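Local coordinates for protein probable tautomerase ywhB (PDB 2OPA) that belongs to the tautomerase family of small beta-alpha-beta proteins, assembles from six chains and binds 2-fluoro-3-(4-hydroxyphenyl)-2E-propeneoate, at residues Tyr2-Met7 against Val39-Glu44. Residues are numbered along the deposited sequence; the frame is centred on the assembly and turned at random.
Sequences YVTVKM and VVFIEE. With FHC (2-fluoro-3-(4-hydroxyphenyl)-2E-propeneoate), chain C.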
ATOM      1  N   TYR A   2      -9.807   5.985  -4.859  1.00 33.65           N
ATOM      2  CA  TYR A   2      -8.382   6.030  -5.155  1.00 32.61           C
ATOM      3  C   TYR A   2      -7.949   4.771  -5.876  1.00 31.20           C
ATOM      4  O   TYR A   2      -8.046   3.666  -5.340  1.00 31.80           O
ATOM      5  CB  TYR A   2      -7.580   6.205  -3.867  1.00 33.16           C
ATOM      6  CG  TYR A   2      -7.920   7.490  -3.171  1.00 34.86           C
ATOM      7  CD1 TYR A   2      -9.058   7.588  -2.371  1.00 34.82           C
ATOM      8  CD2 TYR A   2      -7.163   8.640  -3.389  1.00 34.76           C
ATOM      9  CE1 TYR A   2      -9.443   8.802  -1.809  1.00 35.80           C
ATOM     10  CE2 TYR A   2      -7.540   9.863  -2.833  1.00 37.12           C
ATOM     11  CZ  TYR A   2      -8.681   9.936  -2.047  1.00 36.36           C
ATOM     12  OH  TYR A   2      -9.061  11.143  -1.509  1.00 39.90           O
ATOM     13  N   VAL A   3      -7.473   4.946  -7.100  1.00 28.71           N
ATOM     14  CA  VAL A   3      -7.042   3.820  -7.906  1.00 28.53           C
ATOM     15  C   VAL A   3      -5.534   3.806  -8.096  1.00 28.83           C
ATOM     16  O   VAL A   3      -4.947   4.773  -8.578  1.00 29.65           O
ATOM     17  CB  VAL A   3      -7.715   3.849  -9.296  1.00 28.45           C
ATOM     18  CG1 VAL A   3      -7.250   2.670 -10.126  1.00 28.44           C
ATOM     19  CG2 VAL A   3      -9.231   3.822  -9.138  1.00 29.59           C
ATOM     20  N   THR A   4      -4.913   2.705  -7.696  1.00 28.65           N
ATOM     21  CA  THR A   4      -3.482   2.534  -7.849  1.00 28.52           C
ATOM     22  C   THR A   4      -3.277   1.453  -8.908  1.00 29.27           C
ATOM     23  O   THR A   4      -3.766   0.334  -8.765  1.00 28.74           O
ATOM     24  CB  THR A   4      -2.817   2.077  -6.527  1.00 29.32           C
ATOM     25  OG1 THR A   4      -3.031   3.068  -5.518  1.00 29.85           O
ATOM     26  CG2 THR A   4      -1.308   1.891  -6.713  1.00 29.27           C
ATOM     27  N   VAL A   5      -2.579   1.799  -9.983  1.00 28.73           N
ATOM     28  CA  VAL A   5      -2.300   0.835 -11.038  1.00 29.21           C
ATOM     29  C   VAL A   5      -0.823   0.514 -10.965  1.00 28.53           C
ATOM     30  O   VAL A   5       0.016   1.371 -11.223  1.00 30.34           O
ATOM     31  CB  VAL A   5      -2.601   1.396 -12.451  1.00 29.58           C
ATOM     32  CG1 VAL A   5      -2.327   0.324 -13.490  1.00 28.30           C
ATOM     33  CG2 VAL A   5      -4.040   1.856 -12.546  1.00 28.75           C
ATOM     34  N   LYS A   6      -0.507  -0.716 -10.589  1.00 29.63           N
ATOM     35  CA  LYS A   6       0.875  -1.148 -10.484  1.00 29.41           C
ATOM     36  C   LYS A   6       1.182  -2.029 -11.695  1.00 29.35           C
ATOM     37  O   LYS A   6       0.563  -3.074 -11.893  1.00 29.74           O
ATOM     38  CB  LYS A   6       1.079  -1.915  -9.172  1.00 31.90           C
ATOM     39  CG  LYS A   6       2.491  -2.443  -8.973  1.00 40.21           C
ATOM     40  CD  LYS A   6       2.648  -3.197  -7.654  1.00 43.42           C
ATOM     41  CE  LYS A   6       2.610  -2.258  -6.467  1.00 48.34           C
ATOM     42  NZ  LYS A   6       3.704  -1.241  -6.539  1.00 51.50           N
ATOM     43  N   MET A   7       2.121  -1.586 -12.523  1.00 28.74           N
ATOM     44  CA  MET A   7       2.497  -2.328 -13.725  1.00 29.15           C
ATOM     45  C   MET A   7       3.980  -2.187 -14.013  1.00 28.54           C
ATOM     46  O   MET A   7       4.640  -1.309 -13.470  1.00 30.39           O
ATOM     47  CB  MET A   7       1.702  -1.822 -14.933  1.00 28.67           C
ATOM     48  CG  MET A   7       1.862  -0.336 -15.191  1.00 31.48           C
ATOM     49  SD  MET A   7       0.859   0.260 -16.560  1.00 37.13           S
ATOM     50  CE  MET A   7       1.480   1.931 -16.736  1.00 29.73           C
ATOM     51  N   VAL A  39      -9.221   9.609  -8.137  1.00 33.17           N
ATOM     52  CA  VAL A  39      -7.784   9.805  -8.194  1.00 32.11           C
ATOM     53  C   VAL A  39      -7.096   8.534  -8.676  1.00 32.77           C
ATOM     54  O   VAL A  39      -7.462   7.428  -8.267  1.00 32.91           O
ATOM     55  CB  VAL A  39      -7.244  10.170  -6.801  1.00 32.92           C
ATOM     56  CG1 VAL A  39      -5.714  10.199  -6.806  1.00 30.96           C
ATOM     57  CG2 VAL A  39      -7.813  11.514  -6.376  1.00 29.25           C
ATOM     58  N   VAL A  40      -6.105   8.698  -9.550  1.00 30.17           N
ATOM     59  CA  VAL A  40      -5.365   7.559 -10.066  1.00 30.88           C
ATOM     60  C   VAL A  40      -3.856   7.717  -9.849  1.00 31.37           C
ATOM     61  O   VAL A  40      -3.280   8.765 -10.151  1.00 31.00           O
ATOM     62  CB  VAL A  40      -5.628   7.349 -11.579  1.00 30.15           C
ATOM     63  CG1 VAL A  40      -4.862   6.137 -12.078  1.00 27.95           C
ATOM     64  CG2 VAL A  40      -7.112   7.169 -11.832  1.00 30.23           C
ATOM     65  N   PHE A  41      -3.233   6.674  -9.307  1.00 29.65           N
ATOM     66  CA  PHE A  41      -1.794   6.671  -9.080  1.00 29.01           C
ATOM     67  C   PHE A  41      -1.215   5.576  -9.957  1.00 28.30           C
ATOM     68  O   PHE A  41      -1.769   4.480 -10.025  1.00 28.15           O
ATOM     69  CB  PHE A  41      -1.431   6.323  -7.628  1.00 29.73           C
ATOM     70  CG  PHE A  41      -2.057   7.213  -6.597  1.00 32.68           C
ATOM     71  CD1 PHE A  41      -3.169   6.786  -5.873  1.00 35.13           C
ATOM     72  CD2 PHE A  41      -1.519   8.466  -6.321  1.00 32.87           C
ATOM     73  CE1 PHE A  41      -3.732   7.595  -4.879  1.00 33.38           C
ATOM     74  CE2 PHE A  41      -2.075   9.280  -5.333  1.00 32.58           C
ATOM     75  CZ  PHE A  41      -3.181   8.841  -4.613  1.00 33.48           C
ATOM     76  N   ILE A  42      -0.115   5.867 -10.637  1.00 26.65           N
ATOM     77  CA  ILE A  42       0.537   4.848 -11.441  1.00 27.77           C
ATOM     78  C   ILE A  42       1.846   4.517 -10.741  1.00 28.52           C
ATOM     79  O   ILE A  42       2.635   5.409 -10.424  1.00 29.01           O
ATOM     80  CB  ILE A  42       0.863   5.329 -12.869  1.00 27.98           C
ATOM     81  CG1 ILE A  42      -0.420   5.481 -13.685  1.00 28.72           C
ATOM     82  CG2 ILE A  42       1.800   4.327 -13.544  1.00 25.57           C
ATOM     83  CD1 ILE A  42      -0.206   6.094 -15.065  1.00 28.55           C
ATOM     84  N   GLU A  43       2.058   3.236 -10.481  1.00 28.37           N
ATOM     85  CA  GLU A  43       3.276   2.772  -9.837  1.00 29.83           C
ATOM     86  C   GLU A  43       3.954   1.788 -10.778  1.00 30.32           C
ATOM     87  O   GLU A  43       3.389   0.752 -11.120  1.00 30.85           O
ATOM     88  CB  GLU A  43       2.952   2.093  -8.510  1.00 31.76           C
ATOM     89  CG  GLU A  43       2.728   3.070  -7.373  1.00 37.32           C
ATOM     90  CD  GLU A  43       2.157   2.417  -6.129  1.00 40.90           C
ATOM     91  OE1 GLU A  43       2.309   1.186  -5.965  1.00 40.43           O
ATOM     92  OE2 GLU A  43       1.563   3.148  -5.307  1.00 45.56           O
ATOM     93  N   GLU A  44       5.162   2.123 -11.207  1.00 29.52           N
ATOM     94  CA  GLU A  44       5.895   1.262 -12.110  1.00 30.37           C
ATOM     95  C   GLU A  44       6.802   0.284 -11.391  1.00 30.24           C
ATOM     96  O   GLU A  44       7.456   0.630 -10.413  1.00 33.32           O
ATOM     97  CB  GLU A  44       6.704   2.104 -13.080  1.00 30.94           C
ATOM     98  CG  GLU A  44       5.867   2.595 -14.237  1.00 32.33           C
ATOM     99  CD  GLU A  44       6.666   3.365 -15.243  1.00 33.40           C
ATOM    100  OE1 GLU A  44       6.288   3.354 -16.427  1.00 35.07           O
ATOM    101  OE2 GLU A  44       7.666   3.994 -14.848  1.00 39.53           O
TER
HETATM  102  C1  FHC C 500       2.742  -9.222 -15.765  1.00 87.28           C
HETATM  103  C7  FHC C 500       2.425  -8.019 -14.969  1.00 85.74           C
HETATM  104  C8  FHC C 500       2.220  -6.686 -15.184  1.00 84.05           C
HETATM  105  C9  FHC C 500       2.239  -5.878 -16.430  1.00 83.02           C
HETATM  106  O3  FHC C 500       2.494  -6.496 -17.588  1.00 84.37           O
HETATM  107  O2  FHC C 500       2.033  -4.686 -16.424  1.00 79.41           O
HETATM  108  F1  FHC C 500       1.949  -5.943 -14.082  1.00 84.94           F
HETATM  109  C6  FHC C 500       2.869 -10.469 -15.072  1.00 87.81           C
HETATM  110  C5  FHC C 500       3.171 -11.636 -15.791  1.00 87.88           C
HETATM  111  C4  FHC C 500       3.358 -11.626 -17.186  1.00 88.46           C
HETATM  112  O1  FHC C 500       3.651 -12.782 -17.860  1.00 88.93           O
HETATM  113  C3  FHC C 500       3.237 -10.399 -17.893  1.00 88.22           C
HETATM  114  C2  FHC C 500       2.935  -9.225 -17.186  1.00 87.33           C
HETATM  115  O   HOH W   1      -1.018   3.768  -3.807  1.00 51.29           O
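Bends at chi3 (-71°) and chi4 (-60°) turn the end of the Lys-6 chain toward Glu-43, and chi1 of -81° sets Glu-43 CG beside its own backbone N, bringing ammonium and carboxylate together across the parallel strands of a beta-alpha-beta unit. The resulting salt bridge runs from Lys-6 NZ to Glu-43 OE1 (2.9 Å), with the nitrogen nearly in line with the C-O bond. The backbone evidence for parallel pairing is an alternating ladder: Val-3 N to Val-39 O, Phe-41 N to Val-3 O (2.7 Å), Val-5 N to Phe-41 O, Glu-43 N to Val-5 O, and Met-7 N to Glu-43 O.

On the face of Lys-6, Tyr-2 CD2 lies 3.7 Å from Val-39 CB, and Phe-41 CE1 meets the edge of the tyrosine ring. The opposite face carries Val-3, Val-5 and Val-40, which touch helix 13-31. Both strands extend into antiparallel ladders with neighbouring subunits. Beyond Val-5, Met-7 CE reaches Ile-42 CG2 (4.0 Å). Lys-6 and Met-7 help line the ligand pocket, where Met-7 CB lies 3.2 Å from O2 of 2-fluoro-3-(4-hydroxyphenyl)-2E-propeneoate. The second carboxylate oxygen, Glu-43 OE2, accepts a hydrogen bond from a water (3.0 Å) that is also hydrogen-bonded to Thr-4 OG1 (2.7 Å).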